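Local atomic coordinates of TetR family transcriptional repressor LfrR (Mycobacterium smegmatis, PDB entry 2WGB), a protein that represses transcription of the lfrRA operon by binding directly to the promoter region upstream of its own gene. Residues L59-A64 with A119-I124. Numbering follows the deposited sequence.
Sequences LLRALA and AAYFDI
L60 and Y121 reach for each other from opposite directions, and the CD2 methyl of L60 lies over one face of the tyrosine ring, offset toward the rim. This CD2 makes a CH-pi contact, 4.0 Å from the centroid of the Y121 ring and 24° off its normal, while CG of L60 presses on CE2 of Y121, 3.4 Å away. Both side chains hold CG anti to the backbone N (chi1 -171° in L60), which extends them toward the other helix. Tyrosine suits this exposed border: its ring offers a flat apolar surface to the leucine, and its long reach carries OH to the backbone of R61, 3.4 Å from CA of R61.

On the buried side F122 has CG anti to the carbonyl carbon, beside the backbone N (chi1 -67°), which directs its ring to A64 and L63. The ring meets A64 edge-on, with CB of A64 lying in the ring plane 4.0 Å from CD1 of F122, and CD2 of L63 approaches CZ of F122 obliquely at 3.8 Å. The small methyl of A64 fits between the two aromatics, also touching CE2 of Y121 at 3.8 Å, and permits the close backbone approach of A64 and F122, whose CA atoms are 5.6 Å apart.

No hydrogen bond joins the two segments, but NE2 of H68, one turn beyond A64, bonds to F122 O. The contact thus sets the end of helix 116-122 against the early turns of helix 56-78, which follows the DNA-binding helix-turn-helix; M24 of helix 10-29 touches both L63 and F122.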
loop_
_atom_site.group_PDB
_atom_site.type_symbol
_atom_site.label_atom_id
_atom_site.label_comp_id
_atom_site.label_asym_id
_atom_site.label_seq_id
_atom_site.Cartn_x
_atom_site.Cartn_y
_atom_site.Cartn_z
ATOM N N LEU A 59 6.558 -22.997 -6.887
ATOM C CA LEU A 59 7.002 -21.978 -5.931
ATOM C C LEU A 59 5.823 -21.142 -5.417
ATOM O O LEU A 59 5.682 -20.897 -4.215
ATOM C CB LEU A 59 8.060 -21.083 -6.599
ATOM C CG LEU A 59 8.835 -20.139 -5.677
ATOM C CD1 LEU A 59 10.232 -19.904 -6.219
ATOM C CD2 LEU A 59 8.085 -18.839 -5.534
ATOM N N LEU A 60 4.977 -20.704 -6.340
ATOM C CA LEU A 60 3.801 -19.903 -5.996
ATOM C C LEU A 60 2.850 -20.620 -5.046
ATOM O O LEU A 60 2.332 -20.024 -4.102
ATOM C CB LEU A 60 3.048 -19.512 -7.260
ATOM C CG LEU A 60 1.921 -18.499 -7.073
ATOM C CD1 LEU A 60 2.476 -17.136 -6.651
ATOM C CD2 LEU A 60 1.117 -18.386 -8.366
ATOM N N ARG A 61 2.621 -21.902 -5.291
ATOM C CA ARG A 61 1.724 -22.682 -4.446
ATOM C C ARG A 61 2.300 -22.819 -3.043
ATOM O O ARG A 61 1.598 -22.642 -2.047
ATOM C CB ARG A 61 1.495 -24.059 -5.081
ATOM C CG ARG A 61 0.384 -24.876 -4.469
ATOM C CD ARG A 61 0.106 -26.103 -5.346
ATOM N NE ARG A 61 -0.607 -27.151 -4.624
ATOM C CZ ARG A 61 -0.018 -28.207 -4.071
ATOM N NH1 ARG A 61 1.298 -28.353 -4.159
ATOM N NH2 ARG A 61 -0.743 -29.115 -3.433
ATOM N N ALA A 62 3.593 -23.129 -2.968
ATOM C CA ALA A 62 4.299 -23.189 -1.687
ATOM C C ALA A 62 4.338 -21.831 -0.969
ATOM O O ALA A 62 4.231 -21.755 0.266
ATOM C CB ALA A 62 5.722 -23.737 -1.889
ATOM N N LEU A 63 4.506 -20.755 -1.730
ATOM C CA LEU A 63 4.502 -19.426 -1.136
ATOM C C LEU A 63 3.147 -19.117 -0.464
ATOM O O LEU A 63 3.098 -18.582 0.639
ATOM C CB LEU A 63 4.809 -18.366 -2.196
ATOM C CG LEU A 63 4.784 -16.906 -1.733
ATOM C CD1 LEU A 63 5.739 -16.677 -0.543
ATOM C CD2 LEU A 63 5.150 -15.987 -2.906
ATOM N N ALA A 64 2.048 -19.433 -1.143
ATOM C CA ALA A 64 0.727 -19.158 -0.579
ATOM C C ALA A 64 0.535 -19.895 0.747
ATOM O O ALA A 64 0.009 -19.346 1.708
ATOM C CB ALA A 64 -0.389 -19.536 -1.589
ATOM N N ALA A 119 -3.117 -10.733 -5.195
ATOM C CA ALA A 119 -3.887 -10.592 -3.958
ATOM C C ALA A 119 -5.058 -11.580 -3.912
ATOM O O ALA A 119 -5.306 -12.218 -2.893
ATOM C CB ALA A 119 -4.389 -9.158 -3.786
ATOM N N ALA A 120 -5.791 -11.700 -5.010
ATOM C CA ALA A 120 -6.895 -12.660 -5.064
ATOM C C ALA A 120 -6.399 -14.102 -4.870
ATOM O O ALA A 120 -7.061 -14.919 -4.226
ATOM C CB ALA A 120 -7.668 -12.520 -6.396
ATOM N N TYR A 121 -5.235 -14.411 -5.431
ATOM C CA TYR A 121 -4.656 -15.747 -5.314
ATOM C C TYR A 121 -4.270 -16.083 -3.859
ATOM O O TYR A 121 -4.616 -17.143 -3.339
ATOM C CB TYR A 121 -3.433 -15.888 -6.244
ATOM C CG TYR A 121 -2.741 -17.232 -6.108
ATOM C CD1 TYR A 121 -3.301 -18.380 -6.649
ATOM C CD2 TYR A 121 -1.547 -17.354 -5.409
ATOM C CE1 TYR A 121 -2.682 -19.611 -6.516
ATOM C CE2 TYR A 121 -0.922 -18.575 -5.271
ATOM C CZ TYR A 121 -1.487 -19.697 -5.826
ATOM O OH TYR A 121 -0.856 -20.912 -5.687
ATOM N N PHE A 122 -3.543 -15.182 -3.211
ATOM C CA PHE A 122 -3.210 -15.354 -1.801
ATOM C C PHE A 122 -4.443 -15.379 -0.892
ATOM O O PHE A 122 -4.459 -16.124 0.088
ATOM C CB PHE A 122 -2.246 -14.266 -1.331
ATOM C CG PHE A 122 -0.871 -14.359 -1.957
ATOM C CD1 PHE A 122 -0.228 -15.587 -2.075
ATOM C CD2 PHE A 122 -0.235 -13.228 -2.418
ATOM C CE1 PHE A 122 1.035 -15.681 -2.657
ATOM C CE2 PHE A 122 1.026 -13.312 -3.011
ATOM C CZ PHE A 122 1.659 -14.538 -3.124
ATOM N N ASP A 123 -5.437 -14.546 -1.202
ATOM C CA ASP A 123 -6.718 -14.525 -0.462
ATOM C C ASP A 123 -6.488 -14.404 1.054
ATOM O O ASP A 123 -6.726 -15.339 1.824
ATOM C CB ASP A 123 -7.549 -15.766 -0.808
ATOM C CG ASP A 123 -9.011 -15.636 -0.397
ATOM O OD1 ASP A 123 -9.383 -14.607 0.206
ATOM O OD2 ASP A 123 -9.785 -16.582 -0.679
ATOM N N ILE A 124 -6.039 -13.221 1.461
ATOM C CA ILE A 124 -5.685 -12.934 2.845
ATOM C C ILE A 124 -6.793 -12.094 3.491
ATOM O O ILE A 124 -6.946 -10.909 3.167
ATOM C CB ILE A 124 -4.352 -12.141 2.884
ATOM C CG1 ILE A 124 -3.228 -12.934 2.206
ATOM C CG2 ILE A 124 -3.952 -11.800 4.319
ATOM C CD1 ILE A 124 -2.018 -12.050 1.811
#